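PDB 5TP4: amidase, hydantoinase/carbamoylase family from Burkholderia ambifaria, which probably hydrolyses N-carbamoyl-L-amino acids to the free amino acids, as a dinuclear zinc enzyme of the M20 peptidase family. Local coordinates for residues L224-T229 with V289-D294; L255-I260 with R308-A313; R243-F248 with T284-V289. All coordinates share one frame; numbering follows the deposited sequence.

Contact 1: L224-T229 with V289-D294; sequences LDVRVT and VTFTVD
V226 and F291 face each other across two antiparallel neighbours of a beta sheet, strands 212-229 and 288-297, in the small lid domain that M20 enzymes use for dimerisation. F291 holds its ring between its own backbone N and carbonyl carbon (chi1 58°), which swings it over the V226 side chain. The CB of V226 sits over one ring face, 3.7 Å from the F291 ring centroid, a CH-pi contact, and V226 CG1 reaches the rim at F291 CZ, 3.4 Å away. The edge of the same ring takes V228 CG2. L224, next in buried area, lies beside V293, with L224 CB 4.0 Å from V293 CB. L224, V226, V228, V289, F291 and V293 all point to the same face of the sheet, which helix 246-262 covers through contacts with V228 and V289. The backbones are laced by three hydrogen-bonded pairs, L224 with V293, V226 with F291 and V228 with V289; the V228 N to V289 O bond is the straightest at 172°. On the reverse face the side chains are polar. D225 and T292 run side by side, and D225 OD1 makes a salt bridge to R282 of the second subunit, while T292 OG1 bonds to Q274 N on the next strand. R227, extended and anchored on D288 by its guanidinium, lays its aliphatic part along T290: R227 CG stands 3.8 Å from T290 CG2.

Contact 2: L255-I260 with R308-A313; sequences LELERI and RALRDA
A309 meets I260 where two helices that run roughly antiparallel, 145° between their local directions, lie side by side with local axes 9.8 Å apart. Its methyl takes I260 from two branches, with A309 CB 3.9 Å from both CD1 and CG2 of I260. The I260 CD1 methyl also comes over the backbone of the facing helix, 3.5 Å from A309 O. L310 follows: CG anti to the backbone N (chi1 177°) and the bend at the next bond (chi2 65°) bring CD1 to L257, L310 CD1 lying 4.1 Å from L257 CB, and the two leucines pass at a slant. A313, one turn beyond A309, completes the small-residue surface that receives I260: A313 CB is 4.0 Å from I260 CD1. A313 CB also lies near the edge of the R259 guanidinium, and 3.9 Å from E256 OE1. Within their own helix R259 and E256 form a salt bridge on that one oxygen: R259 NH2, 2.8 Å from E256 OE1, carries it nearly along the C-O axis, whereas R259 NE is longer, 3.3 Å from E256 OE1, and comes from above the carboxylate plane. E256 OE1 also pairs with R316 on helix 300-321, so charged groups fringe the apolar seam. On the side of L257 and L310 the pair packs on the sheet, L257 on A270, I272, V293 and L295, and L310 on L224 and V293; L257 also meets F248 of the second subunit.

Contact 3: R243-F248 with T284-V289; sequences RKDAYF and TIAGDV
The guanidinium of R243 carries I285 CD1 over one of its faces, 3.5 Å above the plane and toward the rim, and R243 NE is the atom nearest that methyl at 3.6 Å. Its nitrogens bond to T238 O and A235 O, and to T271 OG1 of the second subunit, which fixes the plane lying on I285. The Y247 ring meets V289 CG1 at its edge, whereas Y247 CB rests on A286 CB, 3.7 Å away. I285 CG2 lies against the D245 side chain, with I285 CG2 3.9 Å from D245 CG. D245 is the N-cap of helix 246-262: with CG anti to the backbone N (chi1 -173°), its OD1 accepts from Y247 N and from F248 N. The F248 N bond comes from above the carboxylate plane, 58° out of it, and the Y247 N bond nearly along the C-O axis. The other carboxylate oxygen, OD2, receives a bond from a water that in turn accepts from A286 N. Directly beside this bridge A246 N donates to A286 O, 3.0 Å and 158° at the hydrogen. V289 CG2, near the start of strand 288-297, packs on A246 CB at 3.7 Å. One carboxylate thus caps the helix and, through water, holds the loop before the strand; the Y247 and F248 amides and the helix N-terminus would probably stabilise its negative charge.

All three contacts belong to one lid domain, far from the zinc site, and each touches the second subunit. Contact 1 is mostly buried, within the sheet, with six backbone bonds, an apolar face and a polar one; contact 2 is partly buried, joins two helices by packing, with no hydrogen bond between them, and has charges at its rim; contact 3 is buried but lies at a strand start and a helix start, with a cap, a water bridge and one direct hydrogen bond between the segments. Contacts 1 and 3 share V289, and A246 CB packs on V228 O, while contacts 1 and 2 meet through L224, V293, L257 and L310. Contacts 2 and 3 both use helix 246-262, without touching.

Contact 1: L224-T229 with V289-D294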
loop_
_atom_site.group_PDB
_atom_site.type_symbol
_atom_site.label_atom_id
_atom_site.label_comp_id
_atom_site.label_asym_id
_atom_site.label_seq_id
_atom_site.Cartn_x
_atom_site.Cartn_y
_atom_site.Cartn_z
ATOM N N LEU B 224 14.077 -7.776 1.901
ATOM C CA LEU B 224 14.560 -6.610 1.180
ATOM C C LEU B 224 13.519 -5.504 1.277
ATOM O O LEU B 224 12.315 -5.761 1.365
ATOM C CB LEU B 224 14.823 -6.948 -0.299
ATOM C CG LEU B 224 15.634 -8.225 -0.584
ATOM C CD1 LEU B 224 15.840 -8.378 -2.088
ATOM C CD2 LEU B 224 16.947 -8.148 0.087
ATOM N N ASP B 225 14.005 -4.274 1.282
ATOM C CA ASP B 225 13.180 -3.090 1.105
ATOM C C ASP B 225 13.515 -2.507 -0.251
ATOM O O ASP B 225 14.695 -2.271 -0.547
ATOM C CB ASP B 225 13.460 -2.031 2.174
ATOM C CG ASP B 225 13.087 -2.478 3.553
ATOM O OD1 ASP B 225 12.090 -3.196 3.704
ATOM O OD2 ASP B 225 13.795 -2.090 4.498
ATOM N N VAL B 226 12.492 -2.238 -1.053
ATOM C CA VAL B 226 12.674 -1.648 -2.367
ATOM C C VAL B 226 11.955 -0.306 -2.392
ATOM O O VAL B 226 10.803 -0.205 -1.953
ATOM C CB VAL B 226 12.142 -2.562 -3.485
ATOM C CG1 VAL B 226 12.451 -1.947 -4.822
ATOM C CG2 VAL B 226 12.756 -3.959 -3.389
ATOM N N ARG B 227 12.620 0.706 -2.943
ATOM C CA ARG B 227 11.992 2.000 -3.139
ATOM C C ARG B 227 12.235 2.456 -4.570
ATOM O O ARG B 227 13.380 2.502 -5.030
ATOM C CB ARG B 227 12.521 3.018 -2.137
ATOM C CG ARG B 227 11.789 4.340 -2.194
ATOM C CD ARG B 227 12.106 5.109 -0.924
ATOM N NE ARG B 227 11.287 6.313 -0.776
ATOM C CZ ARG B 227 11.429 7.167 0.231
ATOM N NH1 ARG B 227 12.359 6.937 1.155
ATOM N NH2 ARG B 227 10.652 8.241 0.316
ATOM N N VAL B 228 11.161 2.796 -5.272
ATOM C CA VAL B 228 11.242 3.252 -6.656
ATOM C C VAL B 228 10.828 4.715 -6.692
ATOM O O VAL B 228 9.779 5.080 -6.150
ATOM C CB VAL B 228 10.342 2.408 -7.578
ATOM C CG1 VAL B 228 10.550 2.808 -9.025
ATOM C CG2 VAL B 228 10.641 0.918 -7.380
ATOM N N THR B 229 11.648 5.550 -7.315
ATOM C CA THR B 229 11.413 6.987 -7.352
ATOM C C THR B 229 11.168 7.424 -8.785
ATOM O O THR B 229 11.960 7.117 -9.681
ATOM C CB THR B 229 12.602 7.757 -6.765
ATOM O OG1 THR B 229 12.867 7.273 -5.448
ATOM C CG2 THR B 229 12.282 9.224 -6.682
ATOM N N VAL B 289 7.287 4.799 -4.585
ATOM C CA VAL B 289 6.649 3.510 -4.339
ATOM C C VAL B 289 7.610 2.671 -3.521
ATOM O O VAL B 289 8.804 2.606 -3.842
ATOM C CB VAL B 289 6.305 2.769 -5.641
ATOM C CG1 VAL B 289 5.673 1.415 -5.307
ATOM C CG2 VAL B 289 5.357 3.615 -6.528
ATOM N N THR B 290 7.107 2.045 -2.467
ATOM C CA THR B 290 7.914 1.126 -1.670
ATOM C C THR B 290 7.253 -0.244 -1.682
ATOM O O THR B 290 6.028 -0.354 -1.681
ATOM C CB THR B 290 8.092 1.598 -0.215
ATOM O OG1 THR B 290 6.808 1.780 0.408
ATOM C CG2 THR B 290 8.937 2.902 -0.149
ATOM N N PHE B 291 8.065 -1.296 -1.707
ATOM C CA PHE B 291 7.509 -2.611 -1.450
ATOM C C PHE B 291 8.585 -3.458 -0.794
ATOM O O PHE B 291 9.768 -3.119 -0.840
ATOM C CB PHE B 291 6.980 -3.256 -2.730
ATOM C CG PHE B 291 7.991 -3.406 -3.828
ATOM C CD1 PHE B 291 8.214 -2.377 -4.734
ATOM C CD2 PHE B 291 8.663 -4.609 -4.007
ATOM C CE1 PHE B 291 9.122 -2.543 -5.792
ATOM C CE2 PHE B 291 9.571 -4.781 -5.056
ATOM C CZ PHE B 291 9.791 -3.758 -5.955
ATOM N N THR B 292 8.163 -4.544 -0.149
ATOM C CA THR B 292 9.097 -5.458 0.499
ATOM C C THR B 292 9.200 -6.735 -0.319
ATOM O O THR B 292 8.279 -7.105 -1.057
ATOM C CB THR B 292 8.683 -5.813 1.938
ATOM O OG1 THR B 292 7.412 -6.491 1.936
ATOM C CG2 THR B 292 8.604 -4.558 2.791
ATOM N N VAL B 293 10.341 -7.408 -0.202
ATOM C CA VAL B 293 10.537 -8.703 -0.838
ATOM C C VAL B 293 10.993 -9.686 0.224
ATOM O O VAL B 293 11.935 -9.403 0.970
ATOM C CB VAL B 293 11.574 -8.652 -1.982
ATOM C CG1 VAL B 293 11.709 -10.009 -2.571
ATOM C CG2 VAL B 293 11.118 -7.689 -3.083
ATOM N N ASP B 294 10.323 -10.834 0.289
ATOM C CA ASP B 294 10.762 -11.986 1.069
ATOM C C ASP B 294 11.265 -13.022 0.070
ATOM O O ASP B 294 10.498 -13.478 -0.786
ATOM C CB ASP B 294 9.590 -12.505 1.911
ATOM C CG ASP B 294 9.900 -13.787 2.697
ATOM O OD1 ASP B 294 10.181 -14.822 2.073
ATOM O OD2 ASP B 294 9.766 -13.753 3.945
#

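Contact 2: L255-I260 with R308-A313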
loop_
_atom_site.group_PDB
_atom_site.type_symbol
_atom_site.label_atom_id
_atom_site.label_comp_id
_atom_site.label_asym_id
_atom_site.label_seq_id
_atom_site.Cartn_x
_atom_site.Cartn_y
_atom_site.Cartn_z
ATOM N N LEU B 255 7.062 -8.489 -11.830
ATOM C CA LEU B 255 6.985 -9.593 -12.779
ATOM C C LEU B 255 8.379 -10.111 -13.133
ATOM O O LEU B 255 8.539 -11.308 -13.431
ATOM C CB LEU B 255 6.178 -9.147 -14.004
ATOM C CG LEU B 255 4.688 -8.805 -13.711
ATOM C CD1 LEU B 255 3.850 -8.716 -14.995
ATOM C CD2 LEU B 255 4.028 -9.817 -12.749
ATOM N N GLU B 256 9.401 -9.245 -13.068
ATOM C CA GLU B 256 10.778 -9.735 -13.175
ATOM C C GLU B 256 11.099 -10.661 -12.023
ATOM O O GLU B 256 11.752 -11.689 -12.204
ATOM C CB GLU B 256 11.776 -8.579 -13.185
ATOM C CG GLU B 256 11.690 -7.655 -14.370
ATOM C CD GLU B 256 12.192 -8.279 -15.663
ATOM O OE1 GLU B 256 13.064 -9.183 -15.614
ATOM O OE2 GLU B 256 11.717 -7.835 -16.733
ATOM N N LEU B 257 10.656 -10.301 -10.825
ATOM C CA LEU B 257 10.890 -11.163 -9.677
ATOM C C LEU B 257 10.214 -12.514 -9.874
ATOM O O LEU B 257 10.810 -13.565 -9.595
ATOM C CB LEU B 257 10.382 -10.475 -8.409
ATOM C CG LEU B 257 10.436 -11.336 -7.149
ATOM C CD1 LEU B 257 11.891 -11.797 -6.934
ATOM C CD2 LEU B 257 9.893 -10.573 -5.919
ATOM N N GLU B 258 8.968 -12.502 -10.363
ATOM C CA GLU B 258 8.284 -13.761 -10.650
ATOM C C GLU B 258 9.082 -14.620 -11.626
ATOM O O GLU B 258 9.191 -15.841 -11.442
ATOM C CB GLU B 258 6.881 -13.460 -11.193
ATOM C CG GLU B 258 5.934 -14.585 -11.015
ATOM C CD GLU B 258 4.507 -14.157 -11.335
ATOM O OE1 GLU B 258 4.329 -13.252 -12.178
ATOM O OE2 GLU B 258 3.594 -14.717 -10.717
ATOM N N ARG B 259 9.677 -14.003 -12.650
ATOM C CA ARG B 259 10.468 -14.763 -13.615
ATOM C C ARG B 259 11.744 -15.312 -12.979
ATOM O O ARG B 259 12.125 -16.458 -13.230
ATOM C CB ARG B 259 10.807 -13.896 -14.831
ATOM C CG ARG B 259 11.876 -14.525 -15.730
ATOM C CD ARG B 259 12.458 -13.550 -16.752
ATOM N NE ARG B 259 13.098 -12.401 -16.112
ATOM C CZ ARG B 259 14.330 -12.412 -15.616
ATOM N NH1 ARG B 259 15.059 -13.518 -15.685
ATOM N NH2 ARG B 259 14.837 -11.320 -15.052
ATOM N N ILE B 260 12.426 -14.504 -12.170
ATOM C CA ILE B 260 13.636 -14.970 -11.488
ATOM C C ILE B 260 13.331 -16.180 -10.609
ATOM O O ILE B 260 14.063 -17.176 -10.632
ATOM C CB ILE B 260 14.273 -13.813 -10.689
ATOM C CG1 ILE B 260 14.863 -12.793 -11.671
ATOM C CG2 ILE B 260 15.334 -14.321 -9.712
ATOM C CD1 ILE B 260 15.127 -11.440 -11.062
ATOM N N ARG B 308 20.871 -10.989 -6.305
ATOM C CA ARG B 308 21.662 -10.256 -7.284
ATOM C C ARG B 308 20.953 -10.188 -8.635
ATOM O O ARG B 308 21.043 -9.170 -9.330
ATOM C CB ARG B 308 23.047 -10.883 -7.423
ATOM C CG ARG B 308 23.903 -10.703 -6.182
ATOM C CD ARG B 308 25.387 -11.081 -6.417
ATOM N NE ARG B 308 25.558 -12.371 -7.107
ATOM C CZ ARG B 308 25.556 -13.546 -6.498
ATOM N NH1 ARG B 308 25.396 -13.601 -5.192
ATOM N NH2 ARG B 308 25.701 -14.675 -7.188
ATOM N N ALA B 309 20.265 -11.271 -9.036
ATOM C CA ALA B 309 19.432 -11.226 -10.244
ATOM C C ALA B 309 18.351 -10.160 -10.140
ATOM O O ALA B 309 18.066 -9.450 -11.116
ATOM C CB ALA B 309 18.785 -12.594 -10.496
ATOM N N LEU B 310 17.734 -10.034 -8.972
ATOM C CA LEU B 310 16.702 -9.016 -8.791
ATOM C C LEU B 310 17.301 -7.615 -8.866
ATOM O O LEU B 310 16.745 -6.719 -9.501
ATOM C CB LEU B 310 15.998 -9.241 -7.461
ATOM C CG LEU B 310 14.940 -8.191 -7.112
ATOM C CD1 LEU B 310 13.802 -8.267 -8.116
ATOM C CD2 LEU B 310 14.429 -8.399 -5.686
ATOM N N ARG B 311 18.467 -7.411 -8.267
ATOM C CA ARG B 311 19.070 -6.092 -8.366
ATOM C C ARG B 311 19.377 -5.744 -9.811
ATOM O O ARG B 311 19.138 -4.610 -10.246
ATOM C CB ARG B 311 20.343 -6.032 -7.517
ATOM C CG ARG B 311 20.079 -6.194 -6.037
ATOM C CD ARG B 311 21.410 -6.242 -5.248
ATOM N NE ARG B 311 21.153 -6.272 -3.804
ATOM C CZ ARG B 311 20.914 -5.187 -3.069
ATOM N NH1 ARG B 311 20.893 -3.980 -3.635
ATOM N NH2 ARG B 311 20.682 -5.312 -1.772
ATOM N N ASP B 312 19.916 -6.707 -10.569
ATOM C CA ASP B 312 20.228 -6.467 -11.978
ATOM C C ASP B 312 18.954 -6.159 -12.756
ATOM O O ASP B 312 18.914 -5.223 -13.568
ATOM C CB ASP B 312 20.920 -7.683 -12.589
ATOM C CG ASP B 312 22.283 -7.988 -11.949
ATOM O OD1 ASP B 312 22.923 -7.070 -11.394
ATOM O OD2 ASP B 312 22.727 -9.152 -12.025
ATOM N N ALA B 313 17.915 -6.963 -12.542
ATOM C CA ALA B 313 16.664 -6.786 -13.284
ATOM C C ALA B 313 16.024 -5.444 -12.976
ATOM O O ALA B 313 15.560 -4.740 -13.884
ATOM C CB ALA B 313 15.686 -7.920 -12.965
#

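Contact 3: R243-F248 with T284-V289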
loop_
_atom_site.group_PDB
_atom_site.type_symbol
_atom_site.label_atom_id
_atom_site.label_comp_id
_atom_site.label_asym_id
_atom_site.label_seq_id
_atom_site.Cartn_x
_atom_site.Cartn_y
_atom_site.Cartn_z
ATOM N N ARG B 243 6.085 10.743 -18.889
ATOM C CA ARG B 243 5.905 10.218 -17.553
ATOM C C ARG B 243 7.101 9.400 -17.090
ATOM O O ARG B 243 7.788 8.748 -17.880
ATOM C CB ARG B 243 4.654 9.348 -17.504
ATOM C CG ARG B 243 3.425 10.126 -17.845
ATOM C CD ARG B 243 2.199 9.298 -17.661
ATOM N NE ARG B 243 1.022 10.172 -17.837
ATOM C CZ ARG B 243 -0.156 9.961 -17.290
ATOM N NH1 ARG B 243 -0.350 8.894 -16.511
ATOM N NH2 ARG B 243 -1.129 10.843 -17.511
ATOM N N LYS B 244 7.324 9.437 -15.776
ATOM C CA LYS B 244 8.301 8.595 -15.083
ATOM C C LYS B 244 7.527 7.963 -13.918
ATOM O O LYS B 244 7.598 8.398 -12.771
ATOM C CB LYS B 244 9.493 9.403 -14.649
ATOM C CG LYS B 244 10.294 9.928 -15.870
ATOM C CD LYS B 244 11.303 10.968 -15.453
ATOM C CE LYS B 244 11.902 11.684 -16.656
ATOM N NZ LYS B 244 12.938 12.680 -16.224
ATOM N N ASP B 245 6.747 6.935 -14.254
ATOM C CA ASP B 245 5.727 6.384 -13.376
ATOM C C ASP B 245 6.350 5.292 -12.516
ATOM O O ASP B 245 6.638 4.200 -13.013
ATOM C CB ASP B 245 4.578 5.837 -14.224
ATOM C CG ASP B 245 3.391 5.391 -13.393
ATOM O OD1 ASP B 245 3.594 4.750 -12.350
ATOM O OD2 ASP B 245 2.238 5.634 -13.809
ATOM N N ALA B 246 6.547 5.586 -11.225
ATOM C CA ALA B 246 7.170 4.630 -10.325
ATOM C C ALA B 246 6.290 3.415 -10.063
ATOM O O ALA B 246 6.816 2.379 -9.627
ATOM C CB ALA B 246 7.536 5.303 -8.997
ATOM N N TYR B 247 4.970 3.512 -10.284
ATOM C CA TYR B 247 4.150 2.344 -9.988
ATOM C C TYR B 247 4.143 1.365 -11.148
ATOM O O TYR B 247 4.243 0.154 -10.922
ATOM C CB TYR B 247 2.721 2.740 -9.605
ATOM C CG TYR B 247 1.943 1.499 -9.226
ATOM C CD1 TYR B 247 2.154 0.869 -7.991
ATOM C CD2 TYR B 247 1.060 0.918 -10.124
ATOM C CE1 TYR B 247 1.459 -0.293 -7.653
ATOM C CE2 TYR B 247 0.354 -0.249 -9.791
ATOM C CZ TYR B 247 0.568 -0.840 -8.572
ATOM O OH TYR B 247 -0.126 -1.981 -8.246
ATOM N N PHE B 248 4.060 1.851 -12.392
ATOM C CA PHE B 248 4.199 0.920 -13.512
ATOM C C PHE B 248 5.578 0.285 -13.488
ATOM O O PHE B 248 5.721 -0.890 -13.841
ATOM C CB PHE B 248 3.992 1.605 -14.877
ATOM C CG PHE B 248 2.544 1.796 -15.287
ATOM C CD1 PHE B 248 1.540 0.940 -14.854
ATOM C CD2 PHE B 248 2.205 2.847 -16.144
ATOM C CE1 PHE B 248 0.199 1.142 -15.268
ATOM C CE2 PHE B 248 0.878 3.058 -16.542
ATOM C CZ PHE B 248 -0.114 2.201 -16.098
ATOM N N THR B 284 -2.709 11.715 -9.391
ATOM C CA THR B 284 -1.285 12.019 -9.430
ATOM C C THR B 284 -0.506 10.755 -9.756
ATOM O O THR B 284 -0.690 9.720 -9.103
ATOM C CB THR B 284 -0.826 12.606 -8.097
ATOM O OG1 THR B 284 -1.659 13.732 -7.779
ATOM C CG2 THR B 284 0.606 13.104 -8.213
ATOM N N ILE B 285 0.360 10.848 -10.771
ATOM C CA ILE B 285 1.300 9.768 -11.064
ATOM C C ILE B 285 2.139 9.440 -9.834
ATOM O O ILE B 285 2.591 10.333 -9.103
ATOM C CB ILE B 285 2.183 10.187 -12.253
ATOM C CG1 ILE B 285 1.296 10.406 -13.488
ATOM C CG2 ILE B 285 3.351 9.167 -12.501
ATOM C CD1 ILE B 285 1.932 11.313 -14.535
ATOM N N ALA B 286 2.371 8.143 -9.611
ATOM C CA ALA B 286 3.201 7.701 -8.490
ATOM C C ALA B 286 4.644 8.145 -8.695
ATOM O O ALA B 286 5.263 7.812 -9.710
ATOM C CB ALA B 286 3.127 6.180 -8.346
ATOM N N GLY B 287 5.169 8.910 -7.737
ATOM C CA GLY B 287 6.571 9.289 -7.750
ATOM C C GLY B 287 7.397 8.552 -6.711
ATOM O O GLY B 287 8.623 8.691 -6.699
ATOM N N ASP B 288 6.760 7.804 -5.815
ATOM C CA ASP B 288 7.456 7.225 -4.660
ATOM C C ASP B 288 6.706 5.956 -4.277
ATOM O O ASP B 288 5.594 6.033 -3.738
ATOM C CB ASP B 288 7.492 8.228 -3.493
ATOM C CG ASP B 288 8.335 7.767 -2.317
ATOM O OD1 ASP B 288 8.988 6.709 -2.396
ATOM O OD2 ASP B 288 8.337 8.488 -1.283
ATOM N N VAL B 289 7.287 4.799 -4.585
ATOM C CA VAL B 289 6.649 3.510 -4.339
ATOM C C VAL B 289 7.610 2.671 -3.521
ATOM O O VAL B 289 8.804 2.606 -3.842
ATOM C CB VAL B 289 6.305 2.769 -5.641
ATOM C CG1 VAL B 289 5.673 1.415 -5.307
ATOM C CG2 VAL B 289 5.357 3.615 -6.528
HETATM O O HOH W 1 1.098 6.210 -11.116
#